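Local coordinates for protein putative polyketide synthase (Brevibacillus brevis, PDB 5HU7) that probably dehydrates beta-hydroxyacyl intermediates to their unsaturated products as the dehydratase domain of a trans-AT polyketide synthase, at residues A185-S197 and H253-D265. Residues are numbered along the deposited sequence; the frame is centred on the assembly and turned at random.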
ATOM      1  N   ALA A 185     -30.629  25.406 -24.482  1.00 91.39           N
ATOM      2  CA  ALA A 185     -30.459  26.678 -25.130  1.00 94.29           C
ATOM      3  C   ALA A 185     -29.656  26.408 -26.379  1.00102.82           C
ATOM      4  O   ALA A 185     -29.029  25.348 -26.493  1.00101.90           O
ATOM      5  CB  ALA A 185     -29.679  27.602 -24.221  1.00 94.46           C
ATOM      6  N   PRO A 186     -29.584  27.369 -27.307  1.00103.62           N
ATOM      7  CA  PRO A 186     -28.714  27.182 -28.474  1.00104.17           C
ATOM      8  C   PRO A 186     -27.253  27.141 -28.010  1.00104.08           C
ATOM      9  O   PRO A 186     -26.820  28.034 -27.282  1.00103.29           O
ATOM     10  CB  PRO A 186     -29.027  28.420 -29.331  1.00109.05           C
ATOM     11  CG  PRO A 186     -30.342  28.902 -28.818  1.00114.41           C
ATOM     12  CD  PRO A 186     -30.242  28.685 -27.360  1.00107.60           C
ATOM     13  N   GLY A 187     -26.556  26.046 -28.316  1.00 99.45           N
ATOM     14  CA  GLY A 187     -25.162  25.853 -27.911  1.00 96.52           C
ATOM     15  C   GLY A 187     -24.906  25.215 -26.554  1.00 96.12           C
ATOM     16  O   GLY A 187     -23.737  24.929 -26.244  1.00 94.77           O
ATOM     17  N   HIS A 188     -25.957  24.983 -25.718  1.00 90.58           N
ATOM     18  CA  HIS A 188     -25.743  24.332 -24.418  1.00 87.48           C
ATOM     19  C   HIS A 188     -26.960  23.619 -23.849  1.00 85.96           C
ATOM     20  O   HIS A 188     -28.092  23.918 -24.200  1.00 85.43           O
ATOM     21  CB  HIS A 188     -25.189  25.324 -23.354  1.00 88.24           C
ATOM     22  CG  HIS A 188     -26.176  26.291 -22.760  1.00 93.94           C
ATOM     23  ND1 HIS A 188     -27.150  25.883 -21.842  1.00 96.32           N
ATOM     24  CD2 HIS A 188     -26.247  27.633 -22.881  1.00 97.77           C
ATOM     25  CE1 HIS A 188     -27.827  26.973 -21.511  1.00 97.24           C
ATOM     26  NE2 HIS A 188     -27.309  28.053 -22.091  1.00 98.62           N
ATOM     27  N   VAL A 189     -26.690  22.695 -22.919  1.00 78.91           N
ATOM     28  CA  VAL A 189     -27.700  22.017 -22.135  1.00 77.35           C
ATOM     29  C   VAL A 189     -27.265  22.146 -20.692  1.00 76.13           C
ATOM     30  O   VAL A 189     -26.084  21.989 -20.404  1.00 73.26           O
ATOM     31  CB  VAL A 189     -27.999  20.549 -22.547  1.00 82.44           C
ATOM     32  CG1 VAL A 189     -28.573  20.498 -23.943  1.00 83.92           C
ATOM     33  CG2 VAL A 189     -26.769  19.664 -22.460  1.00 81.64           C
ATOM     34  N   LEU A 190     -28.183  22.559 -19.806  1.00 71.78           N
ATOM     35  CA  LEU A 190     -27.900  22.664 -18.374  1.00 69.68           C
ATOM     36  C   LEU A 190     -28.755  21.590 -17.740  1.00 70.01           C
ATOM     37  O   LEU A 190     -29.984  21.662 -17.791  1.00 69.60           O
ATOM     38  CB  LEU A 190     -28.206  24.054 -17.799  1.00 71.10           C
ATOM     39  CG  LEU A 190     -28.057  24.175 -16.289  1.00 75.81           C
ATOM     40  CD1 LEU A 190     -26.588  24.194 -15.891  1.00 73.05           C
ATOM     41  CD2 LEU A 190     -28.809  25.419 -15.763  1.00 80.14           C
ATOM     42  N   VAL A 191     -28.108  20.560 -17.207  1.00 63.48           N
ATOM     43  CA  VAL A 191     -28.808  19.427 -16.639  1.00 64.39           C
ATOM     44  C   VAL A 191     -28.900  19.591 -15.148  1.00 68.64           C
ATOM     45  O   VAL A 191     -27.867  19.746 -14.502  1.00 66.53           O
ATOM     46  CB  VAL A 191     -28.048  18.105 -16.960  1.00 67.62           C
ATOM     47  CG1 VAL A 191     -28.806  16.901 -16.431  1.00 68.30           C
ATOM     48  CG2 VAL A 191     -27.811  17.956 -18.449  1.00 66.82           C
ATOM     49  N   LYS A 192     -30.101  19.485 -14.596  1.00 67.19           N
ATOM     50  CA  LYS A 192     -30.279  19.485 -13.145  1.00 68.57           C
ATOM     51  C   LYS A 192     -30.211  18.016 -12.726  1.00 73.75           C
ATOM     52  O   LYS A 192     -30.990  17.191 -13.213  1.00 71.21           O
ATOM     53  CB  LYS A 192     -31.608  20.099 -12.734  1.00 70.56           C
ATOM     54  CG  LYS A 192     -31.759  20.196 -11.221  1.00 89.46           C
ATOM     55  CD  LYS A 192     -32.898  21.110 -10.834  1.00 96.03           C
ATOM     56  CE  LYS A 192     -33.180  21.072  -9.359  1.00110.97           C
ATOM     57  NZ  LYS A 192     -33.773  19.777  -8.924  1.00131.17           N
ATOM     58  N   LEU A 193     -29.266  17.696 -11.860  1.00 72.54           N
ATOM     59  CA  LEU A 193     -29.009  16.326 -11.444  1.00 72.54           C
ATOM     60  C   LEU A 193     -29.585  15.988 -10.097  1.00 78.55           C
ATOM     61  O   LEU A 193     -29.573  16.802  -9.186  1.00 78.75           O
ATOM     62  CB  LEU A 193     -27.492  16.077 -11.389  1.00 70.67           C
ATOM     63  CG  LEU A 193     -26.764  16.221 -12.703  1.00 73.80           C
ATOM     64  CD1 LEU A 193     -25.299  16.309 -12.464  1.00 73.55           C
ATOM     65  CD2 LEU A 193     -27.106  15.092 -13.662  1.00 75.38           C
ATOM     66  N   SER A 194     -29.914  14.716  -9.930  1.00 77.73           N
ATOM     67  CA  SER A 194     -30.357  14.154  -8.663  1.00 80.91           C
ATOM     68  C   SER A 194     -29.722  12.783  -8.643  1.00 88.06           C
ATOM     69  O   SER A 194     -30.365  11.767  -8.890  1.00 90.32           O
ATOM     70  CB  SER A 194     -31.877  14.159  -8.548  1.00 83.93           C
ATOM     71  OG  SER A 194     -32.346  13.168  -7.656  1.00103.64           O
ATOM     72  N   LEU A 195     -28.401  12.793  -8.433  1.00 84.93           N
ATOM     73  CA  LEU A 195     -27.594  11.589  -8.443  1.00 84.72           C
ATOM     74  C   LEU A 195     -28.025  10.643  -7.323  1.00 96.68           C
ATOM     75  O   LEU A 195     -28.415  11.106  -6.249  1.00 97.82           O
ATOM     76  CB  LEU A 195     -26.098  11.931  -8.318  1.00 82.13           C
ATOM     77  CG  LEU A 195     -25.491  12.687  -9.499  1.00 83.18           C
ATOM     78  CD1 LEU A 195     -24.088  13.166  -9.190  1.00 80.53           C
ATOM     79  CD2 LEU A 195     -25.505  11.850 -10.755  1.00 84.97           C
ATOM     80  N   PRO A 196     -28.006   9.312  -7.558  1.00 97.54           N
ATOM     81  CA  PRO A 196     -28.444   8.385  -6.503  1.00100.99           C
ATOM     82  C   PRO A 196     -27.671   8.520  -5.196  1.00108.56           C
ATOM     83  O   PRO A 196     -26.538   8.980  -5.184  1.00105.90           O
ATOM     84  CB  PRO A 196     -28.257   7.002  -7.132  1.00101.65           C
ATOM     85  CG  PRO A 196     -28.201   7.235  -8.584  1.00103.05           C
ATOM     86  CD  PRO A 196     -27.609   8.582  -8.779  1.00 96.85           C
ATOM     87  N   SER A 197     -28.317   8.137  -4.096  1.00112.29           N
ATOM     88  CA  SER A 197     -27.740   8.211  -2.755  1.00115.06           C
ATOM     89  C   SER A 197     -26.542   7.266  -2.612  1.00119.78           C
ATOM     90  O   SER A 197     -26.611   6.101  -3.007  1.00118.73           O
ATOM     91  CB  SER A 197     -28.799   7.872  -1.703  1.00121.99           C
ATOM     92  OG  SER A 197     -29.379   6.599  -1.940  1.00131.81           O
ATOM     93  N   HIS A 253     -14.335  16.227  -2.669  1.00 95.35           N
ATOM     94  CA  HIS A 253     -15.740  15.984  -2.316  1.00 97.81           C
ATOM     95  C   HIS A 253     -16.698  17.078  -2.854  1.00100.43           C
ATOM     96  O   HIS A 253     -17.456  17.665  -2.074  1.00102.45           O
ATOM     97  CB  HIS A 253     -15.894  15.874  -0.770  1.00102.79           C
ATOM     98  CG  HIS A 253     -14.729  15.239  -0.086  1.00107.21           C
ATOM     99  ND1 HIS A 253     -14.106  15.846   0.992  1.00111.58           N
ATOM    100  CD2 HIS A 253     -14.050  14.119  -0.408  1.00107.89           C
ATOM    101  CE1 HIS A 253     -13.096  15.052   1.319  1.00111.24           C
ATOM    102  NE2 HIS A 253     -13.028  13.995   0.506  1.00109.24           N
ATOM    103  N   PRO A 254     -16.675  17.397  -4.165  1.00 92.73           N
ATOM    104  CA  PRO A 254     -17.582  18.441  -4.666  1.00 91.10           C
ATOM    105  C   PRO A 254     -19.034  17.961  -4.762  1.00 90.91           C
ATOM    106  O   PRO A 254     -19.308  16.821  -5.145  1.00 88.63           O
ATOM    107  CB  PRO A 254     -17.007  18.773  -6.042  1.00 90.71           C
ATOM    108  CG  PRO A 254     -16.369  17.530  -6.494  1.00 94.18           C
ATOM    109  CD  PRO A 254     -15.861  16.831  -5.258  1.00 91.66           C
ATOM    110  N   ALA A 255     -19.961  18.841  -4.394  1.00 86.90           N
ATOM    111  CA  ALA A 255     -21.394  18.584  -4.480  1.00 85.97           C
ATOM    112  C   ALA A 255     -21.816  18.952  -5.902  1.00 85.32           C
ATOM    113  O   ALA A 255     -21.650  20.103  -6.311  1.00 86.18           O
ATOM    114  CB  ALA A 255     -22.126  19.440  -3.476  1.00 89.44           C
ATOM    115  N   VAL A 256     -22.295  17.973  -6.672  1.00 75.99           N
ATOM    116  CA  VAL A 256     -22.675  18.158  -8.064  1.00 72.70           C
ATOM    117  C   VAL A 256     -24.199  18.141  -8.231  1.00 75.50           C
ATOM    118  O   VAL A 256     -24.814  17.089  -8.196  1.00 74.13           O
ATOM    119  CB  VAL A 256     -21.973  17.104  -8.936  1.00 74.19           C
ATOM    120  CG1 VAL A 256     -22.400  17.225 -10.404  1.00 73.04           C
ATOM    121  CG2 VAL A 256     -20.453  17.220  -8.781  1.00 72.66           C
ATOM    122  N   LYS A 257     -24.797  19.317  -8.384  1.00 73.40           N
ATOM    123  CA  LYS A 257     -26.233  19.456  -8.587  1.00 73.89           C
ATOM    124  C   LYS A 257     -26.582  19.768 -10.036  1.00 72.27           C
ATOM    125  O   LYS A 257     -27.693  19.474 -10.449  1.00 70.19           O
ATOM    126  CB  LYS A 257     -26.776  20.522  -7.643  1.00 79.55           C
ATOM    127  CG  LYS A 257     -26.459  20.258  -6.169  1.00101.92           C
ATOM    128  CD  LYS A 257     -26.795  18.831  -5.693  1.00114.21           C
ATOM    129  CE  LYS A 257     -27.152  18.751  -4.222  1.00132.56           C
ATOM    130  NZ  LYS A 257     -26.035  19.175  -3.335  1.00142.27           N
ATOM    131  N   TYR A 258     -25.625  20.277 -10.828  1.00 67.01           N
ATOM    132  CA  TYR A 258     -25.838  20.611 -12.230  1.00 64.99           C
ATOM    133  C   TYR A 258     -24.641  20.301 -13.053  1.00 69.00           C
ATOM    134  O   TYR A 258     -23.509  20.431 -12.578  1.00 68.38           O
ATOM    135  CB  TYR A 258     -26.067  22.127 -12.419  1.00 65.26           C
ATOM    136  CG  TYR A 258     -27.352  22.659 -11.825  1.00 65.91           C
ATOM    137  CD1 TYR A 258     -27.419  23.046 -10.494  1.00 68.82           C
ATOM    138  CD2 TYR A 258     -28.485  22.819 -12.606  1.00 66.76           C
ATOM    139  CE1 TYR A 258     -28.595  23.520  -9.940  1.00 69.78           C
ATOM    140  CE2 TYR A 258     -29.671  23.292 -12.062  1.00 70.18           C
ATOM    141  CZ  TYR A 258     -29.718  23.661 -10.730  1.00 80.95           C
ATOM    142  OH  TYR A 258     -30.879  24.128 -10.159  1.00 90.66           O
ATOM    143  N   ALA A 259     -24.893  20.048 -14.342  1.00 64.24           N
ATOM    144  CA  ALA A 259     -23.857  19.874 -15.349  1.00 60.27           C
ATOM    145  C   ALA A 259     -24.205  20.777 -16.527  1.00 61.99           C
ATOM    146  O   ALA A 259     -25.308  20.696 -17.048  1.00 61.74           O
ATOM    147  CB  ALA A 259     -23.793  18.418 -15.804  1.00 59.52           C
ATOM    148  N   LEU A 260     -23.314  21.688 -16.883  1.00 61.89           N
ATOM    149  CA  LEU A 260     -23.473  22.550 -18.048  1.00 62.61           C
ATOM    150  C   LEU A 260     -22.641  21.902 -19.139  1.00 64.61           C
ATOM    151  O   LEU A 260     -21.467  21.683 -18.917  1.00 61.71           O
ATOM    152  CB  LEU A 260     -22.972  23.961 -17.775  1.00 62.80           C
ATOM    153  CG  LEU A 260     -23.054  24.951 -18.958  1.00 67.45           C
ATOM    154  CD1 LEU A 260     -24.468  25.233 -19.343  1.00 70.31           C
ATOM    155  CD2 LEU A 260     -22.374  26.224 -18.620  1.00 66.89           C
ATOM    156  N   ILE A 261     -23.251  21.534 -20.271  1.00 64.06           N
ATOM    157  CA  ILE A 261     -22.551  20.853 -21.351  1.00 64.55           C
ATOM    158  C   ILE A 261     -22.628  21.736 -22.578  1.00 74.45           C
ATOM    159  O   ILE A 261     -23.701  22.228 -22.920  1.00 75.87           O
ATOM    160  CB  ILE A 261     -23.162  19.451 -21.647  1.00 68.15           C
ATOM    161  CG1 ILE A 261     -23.197  18.542 -20.392  1.00 68.74           C
ATOM    162  CG2 ILE A 261     -22.395  18.752 -22.772  1.00 69.29           C
ATOM    163  CD1 ILE A 261     -24.332  17.561 -20.411  1.00 77.33           C
ATOM    164  N   ARG A 262     -21.488  21.892 -23.257  1.00 73.21           N
ATOM    165  CA  ARG A 262     -21.333  22.698 -24.464  1.00 74.24           C
ATOM    166  C   ARG A 262     -20.407  21.953 -25.418  1.00 76.00           C
ATOM    167  O   ARG A 262     -19.690  21.030 -25.014  1.00 73.15           O
ATOM    168  CB  ARG A 262     -20.604  24.023 -24.119  1.00 78.69           C
ATOM    169  CG  ARG A 262     -21.327  25.001 -23.194  1.00 95.48           C
ATOM    170  CD  ARG A 262     -20.449  26.236 -23.028  1.00103.82           C
ATOM    171  NE  ARG A 262     -20.916  27.212 -22.027  1.00104.97           N
ATOM    172  CZ  ARG A 262     -21.843  28.152 -22.217  1.00123.09           C
ATOM    173  NH1 ARG A 262     -22.481  28.243 -23.383  1.00115.37           N
ATOM    174  NH2 ARG A 262     -22.157  28.998 -21.234  1.00108.76           N
ATOM    175  N   PHE A 263     -20.332  22.431 -26.647  1.00 74.57           N
ATOM    176  CA  PHE A 263     -19.352  21.942 -27.618  1.00 74.50           C
ATOM    177  C   PHE A 263     -18.099  22.751 -27.365  1.00 79.26           C
ATOM    178  O   PHE A 263     -18.201  23.960 -27.125  1.00 76.77           O
ATOM    179  CB  PHE A 263     -19.781  22.203 -29.055  1.00 78.67           C
ATOM    180  CG  PHE A 263     -20.901  21.319 -29.495  1.00 80.81           C
ATOM    181  CD1 PHE A 263     -20.671  19.973 -29.773  1.00 82.74           C
ATOM    182  CD2 PHE A 263     -22.199  21.818 -29.604  1.00 84.03           C
ATOM    183  CE1 PHE A 263     -21.721  19.138 -30.146  1.00 84.73           C
ATOM    184  CE2 PHE A 263     -23.233  20.999 -30.020  1.00 88.40           C
ATOM    185  CZ  PHE A 263     -22.989  19.658 -30.283  1.00 86.19           C
ATOM    186  N   SER A 264     -16.922  22.097 -27.427  1.00 79.00           N
ATOM    187  CA  SER A 264     -15.632  22.774 -27.222  1.00 79.68           C
ATOM    188  C   SER A 264     -15.325  23.625 -28.458  1.00 88.50           C
ATOM    189  O   SER A 264     -15.664  23.214 -29.574  1.00 90.52           O
ATOM    190  CB  SER A 264     -14.529  21.753 -26.934  1.00 79.99           C
ATOM    191  OG  SER A 264     -14.095  21.103 -28.113  1.00 88.56           O
ATOM    192  N   ASP A 265     -14.774  24.839 -28.253  1.00 86.77           N
ATOM    193  CA  ASP A 265     -14.452  25.790 -29.338  1.00117.84           C
ATOM    194  C   ASP A 265     -13.039  25.549 -29.870  1.00136.32           C
ATOM    195  O   ASP A 265     -12.823  24.666 -30.698  1.00100.51           O
ATOM    196  CB  ASP A 265     -14.582  27.240 -28.825  1.00120.96           C
ATOM    197  CG  ASP A 265     -14.511  28.322 -29.900  1.00140.14           C
ATOM    198  OD1 ASP A 265     -15.347  28.293 -30.835  1.00142.55           O
ATOM    199  OD2 ASP A 265     -13.667  29.242 -29.764  1.00148.22           O
TER
HETATM  200  O   HOH W   1     -26.703  15.061  -7.097  1.00 89.82           O
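Val189 and Val191 pair with Ile261 and Ala259 where strands 188-193 and 258-263 run antiparallel in the double-hotdog fold of the dehydratase. Each pair is joined by two backbone hydrogen bonds; Val191 N to Ala259 O, at 2.8 Å, is nearly straight (174°), and Leu193 N continues the series to Lys257 O. There Lys257 and Tyr258 both face Cys281 on the next strand, a classic beta bulge.

The valines, Ala259 and Ile261 turn to the side covered by helix 212-227. Beta-branching in the valines and Ile261 suits extended backbone, while Ala259 offers just a methyl to Val191 and to Leu216 of the helix. Val189 CG2 meets Ile261 CB at 3.7 Å, and Ile261 CD1 reaches on to Val191 CG2. Nearer the bulge, Leu193 CD1 lies 3.7 Å from Val256 CG1, the two side chains running alongside each other.

Leu190, Lys192, Tyr258 and Leu260 lie on the other side, where helix 145-150 packs on Leu190 and Tyr258. With CG anti to its carbonyl carbon (chi1 -67°), Tyr258 sets its ring against Leu190, Tyr258 CD2 lying 3.9 Å from Leu190 CG, and against the aliphatic stem of Lys192, whose NZ goes on to a salt bridge with Asp180. Were Tyr258 replaced by an alanine, Leu190 and the Lys192 methylenes would probably lose the ring both lean on, leaving a gap beside them. Beyond the strands, one water accepts from Leu195 N at 3.1 Å and donates to Val256 O at 3.0 Å.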